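Long-range contact in deoxyribodipyrimidine photo-lyase (Oryza sativa Japonica Group, PDB 3UMV), which uses light energy and a bound FAD to split cyclobutane pyrimidine dimers in ultraviolet-damaged DNA back into separate pyrimidines: residues T373-M385 and M395-T407. Sequence-based numbering, arbitrary orientation.
Sequences THDPLWNASQLEM and MRMYWAKKILEWT. With FAD (flavin-adenine dinucleotide), chain I; URE (urea), chain J; EDO (1,2-ethanediol), chain F.
Trp378 fills a hole formed by Tyr398, Trp399, Lys402 and Ile403, where the N-to-C directions of helices 376-385 and 395-405 lie 116° apart. Trp378 CB meets Trp406 CH2 at 3.9 Å, with Tyr398 CE1 next. With CG anti to the backbone N (chi1 -169°), the indole reaches across to the other helix: Trp378 CG lies 3.7 Å from Trp406 CZ3, which CD2 also meets, the edge of Trp406 pointing at the Trp378 face, an edge-to-face contact. Trp378 CD1 packs on Lys402 CB, 3.3 Å away. Trp378 NE1 donates to Trp399 O at 2.9 Å, nearly straight (167°) and in the ring plane, which fixes the ring's rotation. Trp399 CD1, met by CE2, lies over the face opposite Trp406; Trp378 CZ2 is 3.3 Å from Trp399 NE1, which CH2 also approaches. The Trp378 and Trp399 indoles are near parallel but slid apart, barely overlapping. Trp399 NE1 donates to Gln382 OE1 (2.8 Å), Tyr398 OH to Asp375 OD1 (2.5 Å). A leucine replacing Trp378 would probably leave Trp399 O without its indole donor and break the aromatic bridge between Trp399 and Trp406. The continuous Trp406-Trp378-Trp399 contact, ending beside flavin C7M, is consistent with the predicted tryptophan electron-transfer chain of this class II photolyase.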
ATOM      1  N   THR A 373     -22.750   1.564  17.663  1.00 19.08           N
ATOM      2  CA  THR A 373     -23.651   2.613  17.218  1.00 17.56           C
ATOM      3  C   THR A 373     -25.084   2.111  17.007  1.00 19.17           C
ATOM      4  O   THR A 373     -25.344   0.902  17.021  1.00 18.40           O
ATOM      5  CB  THR A 373     -23.166   3.253  15.917  1.00 15.62           C
ATOM      6  OG1 THR A 373     -23.469   2.393  14.803  1.00 18.79           O
ATOM      7  CG2 THR A 373     -21.662   3.532  15.980  1.00 15.35           C
ATOM      8  N   HIS A 374     -25.988   3.060  16.789  1.00 19.57           N
ATOM      9  CA  HIS A 374     -27.382   2.774  16.469  1.00 18.98           C
ATOM     10  C   HIS A 374     -27.544   2.183  15.066  1.00 21.62           C
ATOM     11  O   HIS A 374     -28.621   1.713  14.712  1.00 22.29           O
ATOM     12  CB  HIS A 374     -28.198   4.064  16.530  1.00 24.46           C
ATOM     13  CG  HIS A 374     -27.857   5.032  15.441  1.00 25.66           C
ATOM     14  ND1 HIS A 374     -26.738   5.834  15.488  1.00 25.64           N
ATOM     15  CD2 HIS A 374     -28.466   5.302  14.261  1.00 21.66           C
ATOM     16  CE1 HIS A 374     -26.682   6.575  14.394  1.00 23.37           C
ATOM     17  NE2 HIS A 374     -27.721   6.275  13.635  1.00 22.86           N
ATOM     18  N   ASP A 375     -26.483   2.226  14.269  1.00 18.14           N
ATOM     19  CA  ASP A 375     -26.547   1.850  12.846  1.00 17.91           C
ATOM     20  C   ASP A 375     -25.981   0.448  12.607  1.00 18.75           C
ATOM     21  O   ASP A 375     -24.768   0.255  12.656  1.00 17.33           O
ATOM     22  CB  ASP A 375     -25.772   2.897  12.036  1.00 16.58           C
ATOM     23  CG  ASP A 375     -25.783   2.629  10.525  1.00 18.16           C
ATOM     24  OD1 ASP A 375     -25.484   3.570   9.748  1.00 18.53           O
ATOM     25  OD2 ASP A 375     -26.105   1.505  10.103  1.00 18.83           O
ATOM     26  N   PRO A 376     -26.851  -0.550  12.355  1.00 19.39           N
ATOM     27  CA  PRO A 376     -26.340  -1.916  12.241  1.00 19.11           C
ATOM     28  C   PRO A 376     -25.515  -2.139  10.977  1.00 18.45           C
ATOM     29  O   PRO A 376     -24.664  -3.016  10.979  1.00 18.68           O
ATOM     30  CB  PRO A 376     -27.611  -2.768  12.204  1.00 21.40           C
ATOM     31  CG  PRO A 376     -28.648  -1.855  11.678  1.00 19.50           C
ATOM     32  CD  PRO A 376     -28.318  -0.498  12.223  1.00 18.32           C
ATOM     33  N   LEU A 377     -25.779  -1.366   9.932  1.00 19.29           N
ATOM     34  CA  LEU A 377     -24.988  -1.427   8.712  1.00 13.79           C
ATOM     35  C   LEU A 377     -23.561  -0.918   8.990  1.00 16.07           C
ATOM     36  O   LEU A 377     -22.586  -1.547   8.595  1.00 16.33           O
ATOM     37  CB  LEU A 377     -25.651  -0.635   7.593  1.00 16.21           C
ATOM     38  CG  LEU A 377     -24.850  -0.593   6.285  1.00 16.82           C
ATOM     39  CD1 LEU A 377     -24.522  -2.010   5.781  1.00 16.78           C
ATOM     40  CD2 LEU A 377     -25.602   0.197   5.233  1.00 18.89           C
ATOM     41  N   TRP A 378     -23.449   0.192   9.716  1.00 15.53           N
ATOM     42  CA  TRP A 378     -22.137   0.722  10.066  1.00 12.49           C
ATOM     43  C   TRP A 378     -21.405  -0.249  10.980  1.00 16.49           C
ATOM     44  O   TRP A 378     -20.239  -0.568  10.760  1.00 15.56           O
ATOM     45  CB  TRP A 378     -22.246   2.099  10.723  1.00 11.35           C
ATOM     46  CG  TRP A 378     -20.887   2.726  10.813  1.00 11.08           C
ATOM     47  CD1 TRP A 378     -20.307   3.542   9.878  1.00 12.75           C
ATOM     48  CD2 TRP A 378     -19.900   2.516  11.838  1.00 14.58           C
ATOM     49  NE1 TRP A 378     -19.038   3.877  10.271  1.00 12.44           N
ATOM     50  CE2 TRP A 378     -18.759   3.274  11.474  1.00 12.04           C
ATOM     51  CE3 TRP A 378     -19.876   1.787  13.041  1.00 14.63           C
ATOM     52  CZ2 TRP A 378     -17.594   3.300  12.250  1.00 10.44           C
ATOM     53  CZ3 TRP A 378     -18.727   1.829  13.822  1.00 13.00           C
ATOM     54  CH2 TRP A 378     -17.601   2.588  13.422  1.00 12.94           C
ATOM     55  N   ASN A 379     -22.103  -0.737  12.002  1.00 13.13           N
ATOM     56  CA  ASN A 379     -21.503  -1.714  12.889  1.00 16.06           C
ATOM     57  C   ASN A 379     -20.936  -2.905  12.132  1.00 17.03           C
ATOM     58  O   ASN A 379     -19.851  -3.380  12.462  1.00 15.06           O
ATOM     59  CB  ASN A 379     -22.522  -2.217  13.923  1.00 12.74           C
ATOM     60  CG  ASN A 379     -22.936  -1.159  14.925  1.00 17.37           C
ATOM     61  OD1 ASN A 379     -23.950  -1.323  15.611  1.00 23.46           O
ATOM     62  ND2 ASN A 379     -22.174  -0.078  15.026  1.00 13.45           N
ATOM     63  N   ALA A 380     -21.674  -3.392  11.130  1.00 15.48           N
ATOM     64  CA  ALA A 380     -21.236  -4.530  10.321  1.00 16.28           C
ATOM     65  C   ALA A 380     -19.943  -4.211   9.574  1.00 12.97           C
ATOM     66  O   ALA A 380     -19.040  -5.031   9.521  1.00 15.37           O
ATOM     67  CB  ALA A 380     -22.362  -4.973   9.327  1.00 13.34           C
ATOM     68  N   SER A 381     -19.861  -3.013   9.008  1.00 15.12           N
ATOM     69  CA  SER A 381     -18.669  -2.623   8.266  1.00 15.52           C
ATOM     70  C   SER A 381     -17.464  -2.544   9.198  1.00 16.85           C
ATOM     71  O   SER A 381     -16.380  -3.014   8.864  1.00 13.70           O
ATOM     72  CB  SER A 381     -18.884  -1.313   7.502  1.00 13.77           C
ATOM     73  OG  SER A 381     -18.991  -0.187   8.355  1.00 16.32           O
ATOM     74  N   GLN A 382     -17.668  -1.994  10.394  1.00 16.07           N
ATOM     75  CA  GLN A 382     -16.594  -1.951  11.378  1.00 15.94           C
ATOM     76  C   GLN A 382     -16.134  -3.345  11.806  1.00 15.75           C
ATOM     77  O   GLN A 382     -14.935  -3.599  11.910  1.00 16.36           O
ATOM     78  CB  GLN A 382     -17.010  -1.097  12.586  1.00 14.91           C
ATOM     79  CG  GLN A 382     -16.026  -1.119  13.733  1.00 14.86           C
ATOM     80  CD  GLN A 382     -14.727  -0.389  13.434  1.00 11.22           C
ATOM     81  OE1 GLN A 382     -14.660   0.456  12.539  1.00 14.42           O
ATOM     82  NE2 GLN A 382     -13.687  -0.711  14.188  1.00 14.70           N
ATOM     83  N   LEU A 383     -17.083  -4.261  12.025  1.00 15.39           N
ATOM     84  CA  LEU A 383     -16.734  -5.617  12.434  1.00 14.62           C
ATOM     85  C   LEU A 383     -16.054  -6.405  11.325  1.00 17.50           C
ATOM     86  O   LEU A 383     -15.216  -7.270  11.602  1.00 14.83           O
ATOM     87  CB  LEU A 383     -17.973  -6.371  12.918  1.00 17.54           C
ATOM     88  CG  LEU A 383     -18.541  -5.823  14.231  1.00 23.80           C
ATOM     89  CD1 LEU A 383     -19.938  -6.360  14.490  1.00 24.69           C
ATOM     90  CD2 LEU A 383     -17.612  -6.120  15.412  1.00 28.03           C
ATOM     91  N   GLU A 384     -16.413  -6.121  10.074  1.00 14.43           N
ATOM     92  CA  GLU A 384     -15.774  -6.800   8.956  1.00 15.92           C
ATOM     93  C   GLU A 384     -14.295  -6.441   8.990  1.00 20.47           C
ATOM     94  O   GLU A 384     -13.443  -7.316   8.919  1.00 18.78           O
ATOM     95  CB  GLU A 384     -16.409  -6.436   7.613  1.00 11.47           C
ATOM     96  CG  GLU A 384     -15.854  -7.276   6.442  1.00 15.02           C
ATOM     97  CD  GLU A 384     -16.445  -6.911   5.089  1.00 19.02           C
ATOM     98  OE1 GLU A 384     -16.539  -7.815   4.236  1.00 22.32           O
ATOM     99  OE2 GLU A 384     -16.804  -5.737   4.859  1.00 15.97           O
ATOM    100  N   MET A 385     -13.995  -5.155   9.139  1.00 20.59           N
ATOM    101  CA  MET A 385     -12.609  -4.712   9.255  1.00 18.55           C
ATOM    102  C   MET A 385     -11.909  -5.340  10.475  1.00 15.94           C
ATOM    103  O   MET A 385     -10.802  -5.869  10.371  1.00 14.66           O
ATOM    104  CB  MET A 385     -12.549  -3.183   9.312  1.00 17.43           C
ATOM    105  CG  MET A 385     -11.141  -2.631   9.357  1.00 18.44           C
ATOM    106  SD  MET A 385     -11.084  -0.826   9.442  1.00 21.17           S
ATOM    107  CE  MET A 385     -12.115  -0.523  10.880  1.00 13.23           C
ATOM    108  N   MET A 395     -18.192  -0.389   1.270  1.00 14.13           N
ATOM    109  CA  MET A 395     -18.487  -0.080   2.675  1.00 15.07           C
ATOM    110  C   MET A 395     -17.459   0.889   3.307  1.00 11.32           C
ATOM    111  O   MET A 395     -17.812   1.621   4.222  1.00 13.08           O
ATOM    112  CB  MET A 395     -18.652  -1.345   3.539  1.00 12.42           C
ATOM    113  CG  MET A 395     -19.957  -2.129   3.285  1.00 13.73           C
ATOM    114  SD  MET A 395     -21.416  -1.097   3.062  1.00 17.16           S
ATOM    115  CE  MET A 395     -21.474  -0.252   4.636  1.00 15.21           C
ATOM    116  N   ARG A 396     -16.209   0.914   2.824  1.00 10.03           N
ATOM    117  CA  ARG A 396     -15.223   1.870   3.361  1.00 11.99           C
ATOM    118  C   ARG A 396     -15.663   3.329   3.206  1.00 10.32           C
ATOM    119  O   ARG A 396     -15.449   4.157   4.120  1.00 11.51           O
ATOM    120  CB  ARG A 396     -13.831   1.656   2.748  1.00 12.63           C
ATOM    121  CG  ARG A 396     -13.222   0.320   3.101  1.00 12.35           C
ATOM    122  CD  ARG A 396     -11.735   0.277   2.768  1.00 16.35           C
ATOM    123  NE  ARG A 396     -11.289  -1.097   2.560  1.00 17.84           N
ATOM    124  CZ  ARG A 396     -10.038  -1.506   2.715  1.00 19.62           C
ATOM    125  NH1 ARG A 396      -9.113  -0.652   3.121  1.00 18.58           N
ATOM    126  NH2 ARG A 396      -9.714  -2.777   2.485  1.00 18.16           N
ATOM    127  N   MET A 397     -16.305   3.638   2.075  1.00 12.93           N
ATOM    128  CA  MET A 397     -16.822   4.988   1.833  1.00 12.72           C
ATOM    129  C   MET A 397     -17.933   5.341   2.834  1.00 11.74           C
ATOM    130  O   MET A 397     -17.896   6.398   3.464  1.00 14.83           O
ATOM    131  CB  MET A 397     -17.345   5.119   0.398  1.00 14.85           C
ATOM    132  CG  MET A 397     -16.279   4.910  -0.647  1.00 17.63           C
ATOM    133  SD  MET A 397     -16.915   5.106  -2.338  1.00 18.70           S
ATOM    134  CE  MET A 397     -17.600   3.492  -2.607  1.00 12.70           C
ATOM    135  N   TYR A 398     -18.914   4.449   2.973  1.00 11.67           N
ATOM    136  CA  TYR A 398     -20.009   4.622   3.922  1.00 13.79           C
ATOM    137  C   TYR A 398     -19.471   4.764   5.349  1.00 13.23           C
ATOM    138  O   TYR A 398     -19.814   5.696   6.068  1.00 14.65           O
ATOM    139  CB  TYR A 398     -20.948   3.419   3.839  1.00 11.25           C
ATOM    140  CG  TYR A 398     -22.143   3.493   4.758  1.00 15.51           C
ATOM    141  CD1 TYR A 398     -22.121   2.914   6.022  1.00 13.69           C
ATOM    142  CD2 TYR A 398     -23.296   4.157   4.359  1.00 16.76           C
ATOM    143  CE1 TYR A 398     -23.244   2.982   6.863  1.00 14.52           C
ATOM    144  CE2 TYR A 398     -24.401   4.235   5.181  1.00 15.80           C
ATOM    145  CZ  TYR A 398     -24.371   3.661   6.428  1.00 17.72           C
ATOM    146  OH  TYR A 398     -25.489   3.761   7.225  1.00 16.46           O
ATOM    147  N   TRP A 399     -18.588   3.843   5.714  1.00 12.15           N
ATOM    148  CA  TRP A 399     -17.994   3.765   7.049  1.00 11.30           C
ATOM    149  C   TRP A 399     -17.320   5.068   7.446  1.00  9.67           C
ATOM    150  O   TRP A 399     -17.572   5.616   8.528  1.00 11.70           O
ATOM    151  CB  TRP A 399     -16.997   2.610   7.056  1.00 12.58           C
ATOM    152  CG  TRP A 399     -16.138   2.492   8.256  1.00 11.78           C
ATOM    153  CD1 TRP A 399     -16.448   1.878   9.436  1.00 17.43           C
ATOM    154  CD2 TRP A 399     -14.782   2.926   8.372  1.00 14.27           C
ATOM    155  NE1 TRP A 399     -15.374   1.938  10.294  1.00 14.20           N
ATOM    156  CE2 TRP A 399     -14.341   2.581   9.666  1.00 13.24           C
ATOM    157  CE3 TRP A 399     -13.899   3.584   7.512  1.00 13.58           C
ATOM    158  CZ2 TRP A 399     -13.059   2.880  10.120  1.00 15.14           C
ATOM    159  CZ3 TRP A 399     -12.633   3.878   7.965  1.00 16.17           C
ATOM    160  CH2 TRP A 399     -12.219   3.521   9.248  1.00 13.28           C
ATOM    161  N   ALA A 400     -16.484   5.604   6.577  1.00 11.68           N
ATOM    162  CA  ALA A 400     -15.762   6.814   6.927  1.00  9.87           C
ATOM    163  C   ALA A 400     -16.668   8.048   6.953  1.00 14.55           C
ATOM    164  O   ALA A 400     -16.470   8.958   7.757  1.00 13.05           O
ATOM    165  CB  ALA A 400     -14.564   7.029   5.981  1.00 12.82           C
ATOM    166  N   LYS A 401     -17.648   8.089   6.058  1.00 13.86           N
ATOM    167  CA  LYS A 401     -18.590   9.197   6.043  1.00 11.78           C
ATOM    168  C   LYS A 401     -19.466   9.265   7.293  1.00 14.38           C
ATOM    169  O   LYS A 401     -19.801  10.363   7.769  1.00 13.54           O
ATOM    170  CB  LYS A 401     -19.438   9.162   4.783  1.00  9.67           C
ATOM    171  CG  LYS A 401     -18.633   9.536   3.553  1.00 12.65           C
ATOM    172  CD  LYS A 401     -19.507   9.703   2.332  1.00 12.76           C
ATOM    173  CE  LYS A 401     -18.634  10.066   1.111  1.00 13.79           C
ATOM    174  NZ  LYS A 401     -18.120  11.457   1.195  1.00 13.88           N
ATOM    175  N   LYS A 402     -19.851   8.110   7.832  1.00 13.63           N
ATOM    176  CA  LYS A 402     -20.587   8.117   9.102  1.00 16.56           C
ATOM    177  C   LYS A 402     -19.727   8.643  10.251  1.00 13.42           C
ATOM    178  O   LYS A 402     -20.226   9.277  11.181  1.00 16.88           O
ATOM    179  CB  LYS A 402     -21.124   6.732   9.445  1.00 10.56           C
ATOM    180  CG  LYS A 402     -22.202   6.228   8.504  1.00 13.25           C
ATOM    181  CD  LYS A 402     -23.422   7.133   8.542  1.00 19.53           C
ATOM    182  CE  LYS A 402     -23.761   7.622   7.152  1.00 24.68           C
ATOM    183  NZ  LYS A 402     -25.126   8.240   7.066  1.00 20.09           N
ATOM    184  N   ILE A 403     -18.420   8.395  10.196  1.00 14.36           N
ATOM    185  CA  ILE A 403     -17.549   8.904  11.245  1.00 16.07           C
ATOM    186  C   ILE A 403     -17.559  10.433  11.233  1.00 16.09           C
ATOM    187  O   ILE A 403     -17.632  11.064  12.288  1.00 15.12           O
ATOM    188  CB  ILE A 403     -16.131   8.344  11.107  1.00 12.28           C
ATOM    189  CG1 ILE A 403     -16.158   6.830  11.242  1.00 10.89           C
ATOM    190  CG2 ILE A 403     -15.210   8.937  12.162  1.00 12.18           C
ATOM    191  CD1 ILE A 403     -14.808   6.160  11.043  1.00 14.29           C
ATOM    192  N   LEU A 404     -17.541  11.025  10.040  1.00 14.83           N
ATOM    193  CA  LEU A 404     -17.734  12.474   9.902  1.00 13.49           C
ATOM    194  C   LEU A 404     -19.067  12.918  10.510  1.00 17.46           C
ATOM    195  O   LEU A 404     -19.158  13.939  11.222  1.00 15.49           O
ATOM    196  CB  LEU A 404     -17.688  12.877   8.428  1.00 13.73           C
ATOM    197  CG  LEU A 404     -18.072  14.327   8.128  1.00 14.60           C
ATOM    198  CD1 LEU A 404     -17.108  15.291   8.823  1.00 14.06           C
ATOM    199  CD2 LEU A 404     -18.090  14.570   6.619  1.00 17.17           C
ATOM    200  N   GLU A 405     -20.110  12.140  10.246  1.00 15.51           N
ATOM    201  CA  GLU A 405     -21.447  12.510  10.700  1.00 17.23           C
ATOM    202  C   GLU A 405     -21.639  12.392  12.213  1.00 14.69           C
ATOM    203  O   GLU A 405     -22.496  13.050  12.778  1.00 15.96           O
ATOM    204  CB  GLU A 405     -22.471  11.627   9.999  1.00 19.96           C
ATOM    205  CG  GLU A 405     -23.886  12.156  10.048  1.00 20.75           C
ATOM    206  CD  GLU A 405     -24.828  11.341   9.189  1.00 21.55           C
ATOM    207  OE1 GLU A 405     -25.991  11.751   9.046  1.00 23.93           O
ATOM    208  OE2 GLU A 405     -24.405  10.306   8.637  1.00 22.96           O
ATOM    209  N   TRP A 406     -20.848  11.546  12.860  1.00 15.15           N
ATOM    210  CA  TRP A 406     -21.050  11.247  14.269  1.00 17.35           C
ATOM    211  C   TRP A 406     -19.873  11.674  15.140  1.00 15.27           C
ATOM    212  O   TRP A 406     -19.673  11.131  16.218  1.00 19.08           O
ATOM    213  CB  TRP A 406     -21.282   9.743  14.471  1.00 18.76           C
ATOM    214  CG  TRP A 406     -22.442   9.204  13.705  1.00 18.11           C
ATOM    215  CD1 TRP A 406     -23.559   9.884  13.303  1.00 14.04           C
ATOM    216  CD2 TRP A 406     -22.586   7.869  13.222  1.00 17.93           C
ATOM    217  NE1 TRP A 406     -24.400   9.035  12.607  1.00 22.01           N
ATOM    218  CE2 TRP A 406     -23.817   7.796  12.545  1.00 17.85           C
ATOM    219  CE3 TRP A 406     -21.786   6.723  13.293  1.00 16.70           C
ATOM    220  CZ2 TRP A 406     -24.267   6.618  11.941  1.00 22.10           C
ATOM    221  CZ3 TRP A 406     -22.246   5.548  12.706  1.00 19.67           C
ATOM    222  CH2 TRP A 406     -23.465   5.513  12.034  1.00 21.73           C
ATOM    223  N   THR A 407     -19.072  12.622  14.674  0.50 12.76           N
ATOM    224  CA  THR A 407     -18.028  13.151  15.541  0.50 15.77           C
ATOM    225  C   THR A 407     -18.066  14.668  15.569  0.50 18.18           C
ATOM    226  O   THR A 407     -18.743  15.298  14.753  0.50 19.66           O
ATOM    227  CB  THR A 407     -16.620  12.629  15.175  0.50 16.03           C
ATOM    228  OG1 THR A 407     -16.312  12.973  13.821  0.50 10.33           O
ATOM    229  CG2 THR A 407     -16.554  11.114  15.341  0.50 18.39           C
TER
HETATM  230  PA  FAD I 801     -10.457  -4.134  -6.050  1.00 15.32           P
HETATM  231  O1A FAD I 801     -11.802  -3.525  -6.307  1.00 20.21           O
HETATM  232  O2A FAD I 801     -10.278  -5.514  -6.619  1.00 16.35           O
HETATM  233  O5B FAD I 801      -9.342  -3.130  -6.607  1.00 16.20           O
HETATM  234  C5B FAD I 801      -8.117  -3.589  -7.136  1.00 20.26           C
HETATM  235  C4B FAD I 801      -6.988  -2.630  -6.744  1.00 15.98           C
HETATM  236  O4B FAD I 801      -7.233  -1.308  -7.198  1.00 14.28           O
HETATM  237  C3B FAD I 801      -6.856  -2.498  -5.240  1.00 17.49           C
HETATM  238  O3B FAD I 801      -6.091  -3.547  -4.693  1.00 17.24           O
HETATM  239  C2B FAD I 801      -6.146  -1.182  -5.124  1.00 14.42           C
HETATM  240  O2B FAD I 801      -4.782  -1.348  -5.461  1.00 18.60           O
HETATM  241  C1B FAD I 801      -6.785  -0.383  -6.231  1.00 15.20           C
HETATM  242  N9A FAD I 801      -7.911   0.417  -5.722  1.00 14.24           N
HETATM  243  C8A FAD I 801      -9.238   0.079  -5.697  1.00 16.30           C
HETATM  244  N7A FAD I 801      -9.916   1.116  -5.154  1.00 13.66           N
HETATM  245  C5A FAD I 801      -9.035   2.100  -4.820  1.00 13.15           C
HETATM  246  C6A FAD I 801      -9.155   3.370  -4.244  1.00 14.39           C
HETATM  247  N6A FAD I 801     -10.340   3.915  -3.973  1.00 18.62           N
HETATM  248  N1A FAD I 801      -8.030   4.141  -4.043  1.00 14.33           N
HETATM  249  C2A FAD I 801      -6.795   3.665  -4.418  1.00 16.42           C
HETATM  250  N3A FAD I 801      -6.677   2.413  -4.981  1.00 15.00           N
HETATM  251  C4A FAD I 801      -7.779   1.658  -5.187  1.00 14.60           C
HETATM  252  N1  FAD I 801      -6.891   0.914  -0.053  1.00  9.88           N
HETATM  253  C2  FAD I 801      -5.736   0.347   0.399  1.00 14.62           C
HETATM  254  O2  FAD I 801      -5.034  -0.249  -0.418  1.00 15.69           O
HETATM  255  N3  FAD I 801      -5.366   0.468   1.728  1.00 11.32           N
HETATM  256  C4  FAD I 801      -6.171   1.151   2.622  1.00 13.20           C
HETATM  257  O4  FAD I 801      -5.840   1.252   3.808  1.00 14.63           O
HETATM  258  C4X FAD I 801      -7.339   1.735   2.148  1.00 15.67           C
HETATM  259  N5  FAD I 801      -8.189   2.415   2.989  1.00 16.42           N
HETATM  260  C5X FAD I 801      -9.337   3.005   2.496  1.00 13.22           C
HETATM  261  C6  FAD I 801     -10.179   3.725   3.354  1.00 10.28           C
HETATM  262  C7  FAD I 801     -11.344   4.319   2.859  1.00 10.31           C
HETATM  263  C7M FAD I 801     -12.225   5.099   3.800  1.00  9.76           C
HETATM  264  C8  FAD I 801     -11.662   4.179   1.505  1.00 11.96           C
HETATM  265  C8M FAD I 801     -12.899   4.790   0.917  1.00 12.83           C
HETATM  266  C9  FAD I 801     -10.827   3.455   0.671  1.00  9.70           C
HETATM  267  C9A FAD I 801      -9.671   2.875   1.160  1.00 11.51           C
HETATM  268  N10 FAD I 801      -8.848   2.153   0.320  1.00 10.48           N
HETATM  269  C10 FAD I 801      -7.693   1.603   0.822  1.00  9.86           C
HETATM  270  C1' FAD I 801      -9.166   1.971  -1.157  1.00 12.56           C
HETATM  271  C2' FAD I 801     -10.010   0.698  -1.478  1.00 12.97           C
HETATM  272  O2' FAD I 801     -11.163   0.529  -0.644  1.00 14.04           O
HETATM  273  C3' FAD I 801      -9.206  -0.614  -1.432  1.00 12.98           C
HETATM  274  O3' FAD I 801      -8.042  -0.469  -2.203  1.00 13.37           O
HETATM  275  C4' FAD I 801      -9.985  -1.822  -1.959  1.00 15.73           C
HETATM  276  O4' FAD I 801     -11.164  -1.999  -1.198  1.00 18.20           O
HETATM  277  C5' FAD I 801      -9.075  -3.046  -1.878  1.00 13.94           C
HETATM  278  O5' FAD I 801      -9.722  -4.280  -2.080  1.00 11.85           O
HETATM  279  P   FAD I 801      -9.437  -5.102  -3.428  1.00 13.52           P
HETATM  280  O1P FAD I 801      -7.946  -5.256  -3.659  1.00 15.62           O
HETATM  281  O2P FAD I 801     -10.156  -6.424  -3.364  1.00 14.02           O
HETATM  282  O3P FAD I 801     -10.169  -4.090  -4.448  1.00 15.16           O
HETATM  283  C   URE J 901     -14.121  -8.037   1.134  1.00 27.67           C
HETATM  284  O   URE J 901     -14.339  -7.526   2.232  1.00 24.40           O
HETATM  285  N1  URE J 901     -15.107  -8.533   0.418  1.00 23.56           N
HETATM  286  N2  URE J 901     -12.886  -8.235   0.748  1.00 21.81           N
HETATM  287  C1  EDO F 706     -26.921  15.100   8.946  1.00 48.99           C
HETATM  288  O1  EDO F 706     -26.367  14.356   9.964  1.00 50.48           O
HETATM  289  C2  EDO F 706     -26.158  15.457   7.874  1.00 45.09           C
HETATM  290  O2  EDO F 706     -26.730  16.137   6.828  1.00 44.48           O